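Local coordinates for nickel-dependent hydrogenase large subunit (Allochromatium vinosum, PDB 3MYR), which catalyses the oxidation of molecular hydrogen at a nickel-iron centre and probably recycles the hydrogen that nitrogenase releases, at residues R178-A183 / A265-D270; W172-Y177 / P542-R547; V57-G62 / G209-H214. One frame throughout, in Å; residues are numbered along the deposited sequence.

In the fold
Contacts 1 and 2 are neighbours on one side of the large subunit, their centres 13 Å apart, and they meet through Y268: its CE2 lies 3.3 Å from A176 O and 3.4 Å from R547 NH1. The chain runs straight from 172-177 into 178-183, so one loop carries half of each contact. Contact 3 is remote, its centre 36 Å from that of contact 1 and 33 Å from that of contact 2. It alone of the three lies at the metal centres: C61 binds the nickel, R59 and H214 border an iron-sulfur cluster, and the side chain of K211 comes within about 4 Å of the Fe3-S4 cluster.

Contact 1: R178-A183 / A265-D270; sequences RLPPEA and AGFYKD
L179 pushes one methyl into the hollow between the rings of F267 and Y268. Its CD2 lies 3.7 Å from F267 CD1 and 4.0 Å from Y268 CE1, a bump shared by two neighbouring aromatics. The next residue fits differently: P180 sets its CD over one face of the F267 ring, toward the rim and 4.2 Å from the centroid, in a CH-pi contact, the two side chains crossing at about a right angle. F267 is thus touched by a methyl at one end and a proline methylene at the other. In fold terms this is a meeting of two helix ends: P180 is the N-cap of helix 181-201, while the type I beta turn from A265 to Y268 carries the chain out of helix 236-265 and presents both rings to the incoming loop.

R178 supplies the long ridge. Its CG sits 3.7 Å from Y268 CE2, and the chain then runs on past that ring, its guanidinium tilted 30° from the ring plane. NE gives a weak bond to F267 O, whereas NH1 forms a salt bridge 2.8 Å from D270 OD1 and also bonds OD2. The carboxylate can face the arginine because D270 CG stands between its own backbone N and carbonyl carbon (chi1 59°); R274 is a second partner of OD1. Beneath the ridge, the Y268 hydroxyl accepts the R178 backbone N-H at 3.0 Å and is bonded to W116 O as well. A phenylalanine at Y268 would keep the ring against R178 and L179 but would probably leave both the R178 N-H and the W116 carbonyl without their mate. W116 also meets the Y268 ring edge-to-face.

Contact 2: W172-Y177 / P542-R547; sequences WGHPAY and PIEILR
The H174 ring carries I543 CG2 on one face, 3.6 Å from the centroid, and the Y177 ring takes I543 CD1 over one of its own faces, 3.8 Å from the centroid. A single isoleucine therefore serves two aromatic faces, its CG1 branch turned anti to the backbone N (chi1 -167°) to reach the tyrosine. At the imidazole edge, in plane, the A176 N-H bonds ND1 at 2.9 Å, and water 1 is hydrogen-bonded to NE2 and donates a hydrogen bond to E544 OE2. The R547 guanidinium has A176 CB over one face, while its NH2 grips A176 O at 2.8 Å from well above the carbonyl plane; NH1 adds a weak second bond.

These groups fasten the type I turn from H174 to Y177 onto the first turn of helix 543-551, joining parts of the chain far apart in sequence. Around them, Y177 OH bonds L114 O and E544 OE1 bonds V537 N. The arginine bonds the backbone carbonyls of two separate loops, A176 O through NH2 and weakly NH1, and D115 O through NE. With ND1 already used as an acceptor, the H174 ring would probably resist a second proton, despite the carboxylate of E544 nearby.

Contact 3: V57-G62 / G209-H214; sequences VQRICG and GGKNPH. With SF4 (iron/sulfur cluster), chain I.
The RICGVC motif of the [NiFe] hydrogenase large subunit, which supplies the nickel ligand C61, is met here by H214, whose ring lies beside R59 and the C61 carbonyl. R59 CD sits over one face of that ring, 3.8 Å from its centroid, in a CH-pi contact. Farther out, the guanidinium turns one face to H214, with CB of the histidine above its centre and the two planes 39° apart. NE2 of H214 gives a nearly straight but weak bond to C61 O, 3.4 Å long. Q58 CG presses against H214 CD2 at 3.4 Å, and G62 CA comes equally near NE2.

An iron-sulfur cluster borders the same pair of side chains. H214 points CE1 at its S3 atom from the ring edge, 3.7 Å away, and R59 CG lies 3.7 Å from S2. The bend of the arginine at chi2 (64°) lets the chain pass the cluster and then lie along the histidine. The like charges of R59 NH2 and K211 NZ stand 3.5 Å apart. Each donates a hydrogen bond to C147 O of the small subunit, which would offset their closeness. Water 3 links R59 NH1 to H214 O, which it reaches at 2.8 Å; NH1 also bonds A55 O.

The cis peptide before P213 belongs to the same loop that delivers H214, and the small subunit packs on that loop through C14 and E19. The contact joins the exit of helix 53-58 to the loop following helix 203-209, with helix 67-80 alongside the former, where I60 touches H68.

Contact 1: R178-A183 / A265-D270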
ATOM      1  N   ARG B 178     -12.632   7.815  24.549  1.00 23.21           N
ATOM      2  CA  ARG B 178     -13.795   8.517  25.078  1.00 24.29           C
ATOM      3  C   ARG B 178     -15.149   7.897  24.683  1.00 23.48           C
ATOM      4  O   ARG B 178     -16.182   8.286  25.242  1.00 23.96           O
ATOM      5  CB  ARG B 178     -13.765  10.007  24.672  1.00 25.59           C
ATOM      6  CG  ARG B 178     -12.433  10.837  24.960  1.00 26.48           C
ATOM      7  CD  ARG B 178     -12.814  12.264  24.564  1.00 33.45           C
ATOM      8  NE  ARG B 178     -11.921  13.221  23.872  1.00 37.43           N
ATOM      9  CZ  ARG B 178     -10.798  13.593  24.381  1.00 36.72           C
ATOM     10  NH1 ARG B 178     -10.027  14.490  23.788  1.00 27.38           N
ATOM     11  NH2 ARG B 178     -10.399  12.941  25.473  1.00 54.20           N
ATOM     12  N   LEU B 179     -15.170   7.022  23.668  1.00 21.08           N
ATOM     13  CA  LEU B 179     -16.445   6.396  23.218  1.00 23.35           C
ATOM     14  C   LEU B 179     -17.126   5.572  24.309  1.00 22.45           C
ATOM     15  O   LEU B 179     -16.469   4.835  25.040  1.00 23.84           O
ATOM     16  CB  LEU B 179     -16.240   5.510  21.954  1.00 20.56           C
ATOM     17  CG  LEU B 179     -15.570   6.128  20.739  1.00 21.74           C
ATOM     18  CD1 LEU B 179     -15.446   5.025  19.588  1.00 20.67           C
ATOM     19  CD2 LEU B 179     -16.347   7.349  20.253  1.00 23.78           C
ATOM     20  N   PRO B 180     -18.447   5.593  24.342  1.00 23.69           N
ATOM     21  CA  PRO B 180     -19.185   4.649  25.207  1.00 24.62           C
ATOM     22  C   PRO B 180     -18.991   3.183  24.714  1.00 25.99           C
ATOM     23  O   PRO B 180     -18.679   2.951  23.540  1.00 23.42           O
ATOM     24  CB  PRO B 180     -20.674   5.068  25.027  1.00 24.39           C
ATOM     25  CG  PRO B 180     -20.715   5.639  23.600  1.00 23.68           C
ATOM     26  CD  PRO B 180     -19.324   6.327  23.406  1.00 23.73           C
ATOM     27  N   PRO B 181     -19.122   2.199  25.632  1.00 26.20           N
ATOM     28  CA  PRO B 181     -19.025   0.754  25.261  1.00 23.73           C
ATOM     29  C   PRO B 181     -19.768   0.398  23.960  1.00 24.16           C
ATOM     30  O   PRO B 181     -19.186  -0.281  23.101  1.00 22.72           O
ATOM     31  CB  PRO B 181     -19.693   0.052  26.429  1.00 24.88           C
ATOM     32  CG  PRO B 181     -19.289   0.959  27.692  1.00 26.68           C
ATOM     33  CD  PRO B 181     -19.424   2.419  27.068  1.00 26.27           C
ATOM     34  N   GLU B 182     -21.014   0.889  23.806  1.00 23.22           N
ATOM     35  CA  GLU B 182     -21.834   0.665  22.590  1.00 23.76           C
ATOM     36  C   GLU B 182     -21.145   1.112  21.301  1.00 23.51           C
ATOM     37  O   GLU B 182     -21.201   0.409  20.288  1.00 24.66           O
ATOM     38  CB  GLU B 182     -23.200   1.396  22.721  1.00 23.75           C
ATOM     39  CG  GLU B 182     -24.122   0.732  23.742  1.00 31.60           C
ATOM     40  CD  GLU B 182     -23.589   0.841  25.223  1.00 40.20           C
ATOM     41  OE1 GLU B 182     -23.879  -0.147  26.031  1.00 33.42           O
ATOM     42  OE2 GLU B 182     -22.849   1.888  25.526  1.00 29.40           O
ATOM     43  N   ALA B 183     -20.539   2.309  21.295  1.00 22.29           N
ATOM     44  CA  ALA B 183     -19.894   2.766  20.088  1.00 22.13           C
ATOM     45  C   ALA B 183     -18.655   1.895  19.826  1.00 22.07           C
ATOM     46  O   ALA B 183     -18.308   1.619  18.672  1.00 21.81           O
ATOM     47  CB  ALA B 183     -19.494   4.284  20.207  1.00 20.77           C
ATOM     48  N   ALA B 265     -16.164  11.080  15.278  1.00 22.68           N
ATOM     49  CA  ALA B 265     -15.646  12.445  15.339  1.00 22.47           C
ATOM     50  C   ALA B 265     -16.305  13.312  16.433  1.00 22.20           C
ATOM     51  O   ALA B 265     -15.657  14.204  17.008  1.00 23.77           O
ATOM     52  CB  ALA B 265     -15.841  13.125  13.957  1.00 21.96           C
ATOM     53  N   GLY B 266     -17.612  13.130  16.661  1.00 21.51           N
ATOM     54  CA  GLY B 266     -18.370  13.934  17.604  1.00 21.43           C
ATOM     55  C   GLY B 266     -17.768  13.859  19.012  1.00 23.81           C
ATOM     56  O   GLY B 266     -17.972  14.779  19.817  1.00 25.68           O
ATOM     57  N   PHE B 267     -17.037  12.776  19.336  1.00 22.77           N
ATOM     58  CA  PHE B 267     -16.424  12.615  20.674  1.00 23.30           C
ATOM     59  C   PHE B 267     -14.974  13.133  20.725  1.00 24.35           C
ATOM     60  O   PHE B 267     -14.353  13.108  21.767  1.00 24.54           O
ATOM     61  CB  PHE B 267     -16.466  11.125  21.109  1.00 23.80           C
ATOM     62  CG  PHE B 267     -17.884  10.638  21.481  1.00 26.16           C
ATOM     63  CD1 PHE B 267     -18.748  10.165  20.505  1.00 26.57           C
ATOM     64  CD2 PHE B 267     -18.330  10.676  22.814  1.00 25.04           C
ATOM     65  CE1 PHE B 267     -20.047   9.720  20.850  1.00 26.62           C
ATOM     66  CE2 PHE B 267     -19.653  10.247  23.161  1.00 23.87           C
ATOM     67  CZ  PHE B 267     -20.481   9.788  22.176  1.00 25.72           C
ATOM     68  N   TYR B 268     -14.449  13.609  19.602  1.00 23.76           N
ATOM     69  CA  TYR B 268     -13.032  13.965  19.511  1.00 24.26           C
ATOM     70  C   TYR B 268     -12.789  15.335  18.806  1.00 25.27           C
ATOM     71  O   TYR B 268     -11.806  15.521  18.090  1.00 25.26           O
ATOM     72  CB  TYR B 268     -12.308  12.850  18.734  1.00 22.43           C
ATOM     73  CG  TYR B 268     -12.205  11.552  19.537  1.00 22.03           C
ATOM     74  CD1 TYR B 268     -12.940  10.437  19.165  1.00 20.54           C
ATOM     75  CD2 TYR B 268     -11.411  11.477  20.701  1.00 25.10           C
ATOM     76  CE1 TYR B 268     -12.850   9.264  19.891  1.00 23.05           C
ATOM     77  CE2 TYR B 268     -11.325  10.310  21.447  1.00 24.70           C
ATOM     78  CZ  TYR B 268     -12.023   9.198  21.020  1.00 22.81           C
ATOM     79  OH  TYR B 268     -11.912   7.972  21.677  1.00 21.97           O
ATOM     80  N   LYS B 269     -13.679  16.280  19.060  1.00 25.36           N
ATOM     81  CA  LYS B 269     -13.779  17.506  18.319  1.00 25.40           C
ATOM     82  C   LYS B 269     -12.556  18.337  18.639  1.00 26.60           C
ATOM     83  O   LYS B 269     -12.110  19.088  17.772  1.00 25.45           O
ATOM     84  CB  LYS B 269     -15.036  18.289  18.736  1.00 25.23           C
ATOM     85  CG  LYS B 269     -16.354  17.755  18.077  1.00 26.37           C
ATOM     86  CD  LYS B 269     -17.558  18.484  18.773  1.00 30.96           C
ATOM     87  CE  LYS B 269     -18.877  17.948  18.291  1.00 29.25           C
ATOM     88  NZ  LYS B 269     -20.019  18.875  18.614  1.00 30.26           N
ATOM     89  N   ASP B 270     -11.988  18.180  19.837  1.00 25.43           N
ATOM     90  CA  ASP B 270     -10.727  18.880  20.173  1.00 27.07           C
ATOM     91  C   ASP B 270      -9.532  18.397  19.277  1.00 25.39           C
ATOM     92  O   ASP B 270      -8.530  19.117  19.121  1.00 25.96           O
ATOM     93  CB  ASP B 270     -10.357  18.720  21.660  1.00 25.27           C
ATOM     94  CG  ASP B 270     -10.192  17.254  22.055  1.00 31.69           C
ATOM     95  OD1 ASP B 270      -9.112  16.859  22.563  1.00 30.23           O
ATOM     96  OD2 ASP B 270     -11.126  16.456  21.789  1.00 35.48           O
TER

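Contact 2: W172-Y177 / P542-R547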
ATOM      1  N   TRP B 172      -5.594  -0.024  26.086  1.00 24.23           N
ATOM      2  CA  TRP B 172      -6.998  -0.052  26.515  1.00 24.42           C
ATOM      3  C   TRP B 172      -7.164   0.674  27.884  1.00 26.09           C
ATOM      4  O   TRP B 172      -6.367   0.477  28.816  1.00 25.37           O
ATOM      5  CB  TRP B 172      -7.474  -1.512  26.626  1.00 21.83           C
ATOM      6  CG  TRP B 172      -6.962  -2.351  25.465  1.00 27.01           C
ATOM      7  CD1 TRP B 172      -6.195  -3.492  25.558  1.00 24.33           C
ATOM      8  CD2 TRP B 172      -7.127  -2.090  24.058  1.00 19.39           C
ATOM      9  NE1 TRP B 172      -5.879  -3.940  24.302  1.00 24.96           N
ATOM     10  CE2 TRP B 172      -6.408  -3.100  23.363  1.00 21.61           C
ATOM     11  CE3 TRP B 172      -7.771  -1.082  23.321  1.00 20.17           C
ATOM     12  CZ2 TRP B 172      -6.349  -3.165  21.945  1.00 23.70           C
ATOM     13  CZ3 TRP B 172      -7.686  -1.105  21.903  1.00 24.11           C
ATOM     14  CH2 TRP B 172      -7.000  -2.160  21.231  1.00 23.26           C
ATOM     15  N   GLY B 173      -8.220   1.469  28.025  1.00 27.49           N
ATOM     16  CA  GLY B 173      -8.491   2.141  29.336  1.00 27.98           C
ATOM     17  C   GLY B 173      -7.709   3.454  29.457  1.00 29.08           C
ATOM     18  O   GLY B 173      -7.892   4.204  30.430  1.00 28.24           O
ATOM     19  N   HIS B 174      -6.892   3.792  28.454  1.00 26.33           N
ATOM     20  CA  HIS B 174      -6.204   5.107  28.460  1.00 27.12           C
ATOM     21  C   HIS B 174      -7.301   6.214  28.442  1.00 28.52           C
ATOM     22  O   HIS B 174      -8.370   6.030  27.790  1.00 25.60           O
ATOM     23  CB  HIS B 174      -5.337   5.221  27.198  1.00 25.60           C
ATOM     24  CG  HIS B 174      -4.410   6.407  27.192  1.00 26.81           C
ATOM     25  ND1 HIS B 174      -4.844   7.695  26.948  1.00 23.02           N
ATOM     26  CD2 HIS B 174      -3.054   6.477  27.266  1.00 21.20           C
ATOM     27  CE1 HIS B 174      -3.814   8.520  26.973  1.00 23.99           C
ATOM     28  NE2 HIS B 174      -2.713   7.797  27.101  1.00 27.11           N
ATOM     29  N   PRO B 175      -7.057   7.347  29.167  1.00 28.22           N
ATOM     30  CA  PRO B 175      -8.081   8.399  29.292  1.00 27.83           C
ATOM     31  C   PRO B 175      -8.366   9.084  27.945  1.00 28.10           C
ATOM     32  O   PRO B 175      -9.441   9.665  27.785  1.00 27.38           O
ATOM     33  CB  PRO B 175      -7.458   9.392  30.315  1.00 29.41           C
ATOM     34  CG  PRO B 175      -5.941   9.078  30.267  1.00 31.12           C
ATOM     35  CD  PRO B 175      -5.938   7.564  30.114  1.00 29.01           C
ATOM     36  N   ALA B 176      -7.471   8.930  26.958  1.00 24.42           N
ATOM     37  CA  ALA B 176      -7.728   9.477  25.613  1.00 25.86           C
ATOM     38  C   ALA B 176      -8.910   8.761  24.925  1.00 24.29           C
ATOM     39  O   ALA B 176      -9.510   9.257  23.952  1.00 25.08           O
ATOM     40  CB  ALA B 176      -6.439   9.399  24.734  1.00 25.10           C
ATOM     41  N   TYR B 177      -9.232   7.558  25.401  1.00 24.34           N
ATOM     42  CA  TYR B 177     -10.408   6.835  24.814  1.00 24.35           C
ATOM     43  C   TYR B 177     -11.714   7.354  25.394  1.00 23.83           C
ATOM     44  O   TYR B 177     -11.863   7.383  26.605  1.00 26.34           O
ATOM     45  CB  TYR B 177     -10.314   5.320  25.046  1.00 22.16           C
ATOM     46  CG  TYR B 177      -9.276   4.597  24.216  1.00 22.07           C
ATOM     47  CD1 TYR B 177      -8.224   3.926  24.839  1.00 23.13           C
ATOM     48  CD2 TYR B 177      -9.429   4.476  22.807  1.00 24.72           C
ATOM     49  CE1 TYR B 177      -7.298   3.173  24.081  1.00 20.39           C
ATOM     50  CE2 TYR B 177      -8.559   3.724  22.036  1.00 21.89           C
ATOM     51  CZ  TYR B 177      -7.485   3.065  22.687  1.00 22.03           C
ATOM     52  OH  TYR B 177      -6.592   2.378  21.906  1.00 23.11           O
ATOM     53  N   PRO B 542       1.885   6.193  23.974  1.00 28.90           N
ATOM     54  CA  PRO B 542       1.806   7.470  23.254  1.00 28.61           C
ATOM     55  C   PRO B 542       0.650   7.473  22.214  1.00 27.79           C
ATOM     56  O   PRO B 542       0.853   7.730  21.038  1.00 27.01           O
ATOM     57  CB  PRO B 542       3.174   7.512  22.569  1.00 28.48           C
ATOM     58  CG  PRO B 542       3.297   6.047  22.083  1.00 26.88           C
ATOM     59  CD  PRO B 542       2.920   5.304  23.382  1.00 30.27           C
ATOM     60  N   ILE B 543      -0.562   7.163  22.659  1.00 26.91           N
ATOM     61  CA  ILE B 543      -1.694   7.152  21.781  1.00 25.17           C
ATOM     62  C   ILE B 543      -1.897   8.507  21.059  1.00 25.74           C
ATOM     63  O   ILE B 543      -2.375   8.535  19.953  1.00 24.80           O
ATOM     64  CB  ILE B 543      -2.905   6.738  22.574  1.00 27.08           C
ATOM     65  CG1 ILE B 543      -4.097   6.399  21.672  1.00 26.27           C
ATOM     66  CG2 ILE B 543      -3.247   7.798  23.592  1.00 25.24           C
ATOM     67  CD1 ILE B 543      -5.170   5.527  22.403  1.00 28.49           C
ATOM     68  N   GLU B 544      -1.436   9.618  21.640  1.00 25.06           N
ATOM     69  CA  GLU B 544      -1.682  10.893  20.988  1.00 25.34           C
ATOM     70  C   GLU B 544      -0.792  11.051  19.779  1.00 25.28           C
ATOM     71  O   GLU B 544      -1.163  11.687  18.814  1.00 25.07           O
ATOM     72  CB  GLU B 544      -1.431  12.068  21.937  1.00 25.54           C
ATOM     73  CG  GLU B 544      -2.308  12.068  23.252  1.00 25.26           C
ATOM     74  CD  GLU B 544      -1.670  11.328  24.442  1.00 29.52           C
ATOM     75  OE1 GLU B 544      -2.030  11.632  25.603  1.00 31.04           O
ATOM     76  OE2 GLU B 544      -0.824  10.420  24.259  1.00 28.63           O
ATOM     77  N   ILE B 545       0.410  10.503  19.833  1.00 24.56           N
ATOM     78  CA  ILE B 545       1.290  10.524  18.673  1.00 23.21           C
ATOM     79  C   ILE B 545       0.663   9.679  17.544  1.00 23.84           C
ATOM     80  O   ILE B 545       0.563  10.132  16.390  1.00 24.18           O
ATOM     81  CB  ILE B 545       2.696  10.027  19.063  1.00 23.24           C
ATOM     82  CG1 ILE B 545       3.437  11.152  19.790  1.00 24.97           C
ATOM     83  CG2 ILE B 545       3.495   9.582  17.792  1.00 21.18           C
ATOM     84  CD1 ILE B 545       4.872  10.705  20.354  1.00 25.97           C
ATOM     85  N   LEU B 546       0.195   8.481  17.903  1.00 23.26           N
ATOM     86  CA  LEU B 546      -0.331   7.555  16.938  1.00 23.40           C
ATOM     87  C   LEU B 546      -1.550   8.168  16.255  1.00 23.58           C
ATOM     88  O   LEU B 546      -1.709   8.022  15.073  1.00 22.38           O
ATOM     89  CB  LEU B 546      -0.707   6.223  17.616  1.00 23.15           C
ATOM     90  CG  LEU B 546       0.458   5.443  18.273  1.00 27.59           C
ATOM     91  CD1 LEU B 546      -0.074   4.116  18.841  1.00 29.42           C
ATOM     92  CD2 LEU B 546       1.577   5.176  17.314  1.00 25.76           C
ATOM     93  N   ARG B 547      -2.444   8.795  17.012  1.00 22.83           N
ATOM     94  CA  ARG B 547      -3.655   9.324  16.369  1.00 23.92           C
ATOM     95  C   ARG B 547      -3.310  10.250  15.217  1.00 22.91           C
ATOM     96  O   ARG B 547      -3.910  10.154  14.174  1.00 23.48           O
ATOM     97  CB  ARG B 547      -4.507  10.111  17.396  1.00 22.45           C
ATOM     98  CG  ARG B 547      -5.319   9.234  18.233  1.00 28.28           C
ATOM     99  CD  ARG B 547      -6.025   9.992  19.370  1.00 32.52           C
ATOM    100  NE  ARG B 547      -6.799   9.040  20.119  1.00 29.75           N
ATOM    101  CZ  ARG B 547      -7.702   9.319  21.047  1.00 30.14           C
ATOM    102  NH1 ARG B 547      -7.913  10.564  21.455  1.00 32.43           N
ATOM    103  NH2 ARG B 547      -8.354   8.320  21.605  1.00 26.62           N
TER
HETATM  104  O   HOH W   1      -0.218   9.092  26.456  1.00 17.40           O

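Contact 3: V57-G62 / G209-H214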
ATOM      1  N   VAL B  57       8.247  -0.693 -10.243  1.00 17.29           N
ATOM      2  CA  VAL B  57       7.876   0.328  -9.256  1.00 18.89           C
ATOM      3  C   VAL B  57       6.490   0.074  -8.627  1.00 20.23           C
ATOM      4  O   VAL B  57       6.200   0.537  -7.531  1.00 20.11           O
ATOM      5  CB  VAL B  57       7.942   1.749  -9.805  1.00 18.81           C
ATOM      6  CG1 VAL B  57       9.375   2.037 -10.208  1.00 21.54           C
ATOM      7  CG2 VAL B  57       7.027   1.903 -11.066  1.00 18.77           C
ATOM      8  N   GLN B  58       5.659  -0.731  -9.260  1.00 18.07           N
ATOM      9  CA  GLN B  58       4.491  -1.134  -8.532  1.00 18.62           C
ATOM     10  C   GLN B  58       4.852  -1.786  -7.190  1.00 17.70           C
ATOM     11  O   GLN B  58       4.139  -1.593  -6.178  1.00 18.38           O
ATOM     12  CB  GLN B  58       3.598  -2.059  -9.354  1.00 20.01           C
ATOM     13  CG  GLN B  58       2.247  -2.254  -8.601  1.00 18.72           C
ATOM     14  CD  GLN B  58       1.172  -2.980  -9.406  1.00 27.12           C
ATOM     15  OE1 GLN B  58       1.447  -3.883 -10.236  1.00 26.44           O
ATOM     16  NE2 GLN B  58      -0.057  -2.629  -9.121  1.00 20.58           N
ATOM     17  N   ARG B  59       5.934  -2.563  -7.189  1.00 19.03           N
ATOM     18  CA  ARG B  59       6.430  -3.246  -5.988  1.00 18.10           C
ATOM     19  C   ARG B  59       7.148  -2.305  -5.016  1.00 18.81           C
ATOM     20  O   ARG B  59       7.621  -2.746  -3.975  1.00 19.78           O
ATOM     21  CB  ARG B  59       7.328  -4.455  -6.357  1.00 18.62           C
ATOM     22  CG  ARG B  59       6.496  -5.742  -6.597  1.00 16.51           C
ATOM     23  CD  ARG B  59       5.516  -5.624  -7.825  1.00 13.40           C
ATOM     24  NE  ARG B  59       5.054  -6.955  -8.224  1.00 16.47           N
ATOM     25  CZ  ARG B  59       4.390  -7.212  -9.344  1.00 18.00           C
ATOM     26  NH1 ARG B  59       4.303  -6.261 -10.284  1.00 15.51           N
ATOM     27  NH2 ARG B  59       3.837  -8.430  -9.547  1.00 16.68           N
ATOM     28  N   ILE B  60       7.160  -1.013  -5.303  1.00 17.81           N
ATOM     29  CA  ILE B  60       7.412  -0.061  -4.220  1.00 18.62           C
ATOM     30  C   ILE B  60       6.463  -0.336  -3.061  1.00 19.63           C
ATOM     31  O   ILE B  60       6.840  -0.227  -1.887  1.00 19.22           O
ATOM     32  CB  ILE B  60       7.280   1.410  -4.734  1.00 18.43           C
ATOM     33  CG1 ILE B  60       8.559   1.688  -5.560  1.00 16.24           C
ATOM     34  CG2 ILE B  60       7.113   2.407  -3.520  1.00 16.80           C
ATOM     35  CD1 ILE B  60       8.482   3.117  -6.343  1.00 15.90           C
ATOM     36  N   CYS B  61       5.209  -0.674  -3.364  1.00 19.35           N
ATOM     37  CA  CYS B  61       4.260  -0.782  -2.261  1.00 20.17           C
ATOM     38  C   CYS B  61       3.027  -1.543  -2.636  1.00 19.18           C
ATOM     39  O   CYS B  61       2.452  -1.295  -3.668  1.00 19.53           O
ATOM     40  CB  CYS B  61       3.884   0.591  -1.691  1.00 22.07           C
ATOM     41  SG  CYS B  61       2.938   0.393  -0.132  1.00 23.91           S
ATOM     42  N   GLY B  62       2.659  -2.513  -1.811  1.00 18.33           N
ATOM     43  CA  GLY B  62       1.485  -3.296  -2.087  1.00 18.61           C
ATOM     44  C   GLY B  62       0.239  -2.869  -1.323  1.00 19.75           C
ATOM     45  O   GLY B  62      -0.825  -3.505  -1.448  1.00 21.25           O
ATOM     46  N   GLY B 209      -7.218  -6.422 -14.088  1.00 17.66           N
ATOM     47  CA  GLY B 209      -5.784  -6.385 -13.948  1.00 17.08           C
ATOM     48  C   GLY B 209      -5.214  -7.755 -13.669  1.00 18.13           C
ATOM     49  O   GLY B 209      -4.016  -7.857 -13.451  1.00 16.82           O
ATOM     50  N   GLY B 210      -6.084  -8.791 -13.560  1.00 17.18           N
ATOM     51  CA  GLY B 210      -5.580 -10.164 -13.401  1.00 16.40           C
ATOM     52  C   GLY B 210      -5.406 -10.595 -11.947  1.00 17.80           C
ATOM     53  O   GLY B 210      -5.543 -11.762 -11.645  1.00 17.44           O
ATOM     54  N   LYS B 211      -5.145  -9.643 -11.030  1.00 17.58           N
ATOM     55  CA  LYS B 211      -4.856 -10.037  -9.656  1.00 16.15           C
ATOM     56  C   LYS B 211      -4.850  -8.849  -8.774  1.00 15.97           C
ATOM     57  O   LYS B 211      -4.619  -7.746  -9.234  1.00 17.53           O
ATOM     58  CB  LYS B 211      -3.492 -10.744  -9.548  1.00 15.05           C
ATOM     59  CG  LYS B 211      -2.397  -9.934 -10.157  1.00 15.95           C
ATOM     60  CD  LYS B 211      -1.103 -10.707 -10.217  1.00 19.59           C
ATOM     61  CE  LYS B 211      -0.394 -10.559  -8.859  1.00 22.80           C
ATOM     62  NZ  LYS B 211       1.038 -10.479  -8.954  1.00 28.04           N
ATOM     63  N   ASN B 212      -5.025  -9.081  -7.476  1.00 16.61           N
ATOM     64  CA  ASN B 212      -4.825  -8.016  -6.488  1.00 18.79           C
ATOM     65  C   ASN B 212      -4.381  -8.718  -5.216  1.00 17.30           C
ATOM     66  O   ASN B 212      -5.063  -9.625  -4.797  1.00 17.67           O
ATOM     67  CB  ASN B 212      -6.179  -7.251  -6.206  1.00 16.91           C
ATOM     68  CG  ASN B 212      -6.025  -6.175  -5.078  1.00 23.97           C
ATOM     69  OD1 ASN B 212      -6.082  -4.932  -5.312  1.00 25.44           O
ATOM     70  ND2 ASN B 212      -5.791  -6.638  -3.887  1.00 16.33           N
ATOM     71  N   PRO B 213      -3.274  -8.290  -4.602  1.00 17.82           N
ATOM     72  CA  PRO B 213      -2.484  -7.099  -5.005  1.00 17.71           C
ATOM     73  C   PRO B 213      -1.696  -7.214  -6.343  1.00 18.00           C
ATOM     74  O   PRO B 213      -1.478  -8.319  -6.880  1.00 16.06           O
ATOM     75  CB  PRO B 213      -1.487  -6.913  -3.826  1.00 16.60           C
ATOM     76  CG  PRO B 213      -2.181  -7.682  -2.591  1.00 14.10           C
ATOM     77  CD  PRO B 213      -2.757  -8.874  -3.339  1.00 18.23           C
ATOM     78  N   HIS B 214      -1.210  -6.054  -6.790  1.00 15.38           N
ATOM     79  CA  HIS B 214      -0.338  -5.919  -7.896  1.00 17.22           C
ATOM     80  C   HIS B 214      -0.935  -6.272  -9.267  1.00 17.28           C
ATOM     81  O   HIS B 214      -0.380  -7.091 -10.005  1.00 16.74           O
ATOM     82  CB  HIS B 214       1.019  -6.607  -7.554  1.00 15.78           C
ATOM     83  CG  HIS B 214       1.801  -5.847  -6.520  1.00 17.75           C
ATOM     84  ND1 HIS B 214       2.778  -6.405  -5.725  1.00 17.26           N
ATOM     85  CD2 HIS B 214       1.675  -4.563  -6.109  1.00 12.99           C
ATOM     86  CE1 HIS B 214       3.245  -5.494  -4.892  1.00 14.54           C
ATOM     87  NE2 HIS B 214       2.610  -4.355  -5.133  1.00 17.61           N
TER
HETATM   88 FE1  SF4 I2001       6.393  -8.877  -4.115  1.00 15.82          FE
HETATM   89 FE2  SF4 I2001       5.741  -9.743  -1.543  0.50 17.11          FE
HETATM   90 FE3  SF4 I2001       8.373  -8.947  -2.188  1.00 21.70          FE
HETATM   91 FE4  SF4 I2001       5.971  -7.175  -2.060  1.00 19.46          FE
HETATM   92  S1  SF4 I2001       7.154  -8.318  -0.271  0.50 18.18           S
HETATM   93  S2  SF4 I2001       7.750  -7.177  -3.430  1.00 18.21           S
HETATM   94  S3  SF4 I2001       4.460  -8.539  -3.086  1.00 16.72           S
HETATM   95  S4  SF4 I2001       7.244 -10.691  -3.074  1.00 21.00           S
HETATM   96  O   HOH W   2       2.545 -10.509 -10.868  1.00 14.64           O
HETATM   97  O   HOH W   3       1.896  -7.302 -11.643  1.00 15.15           O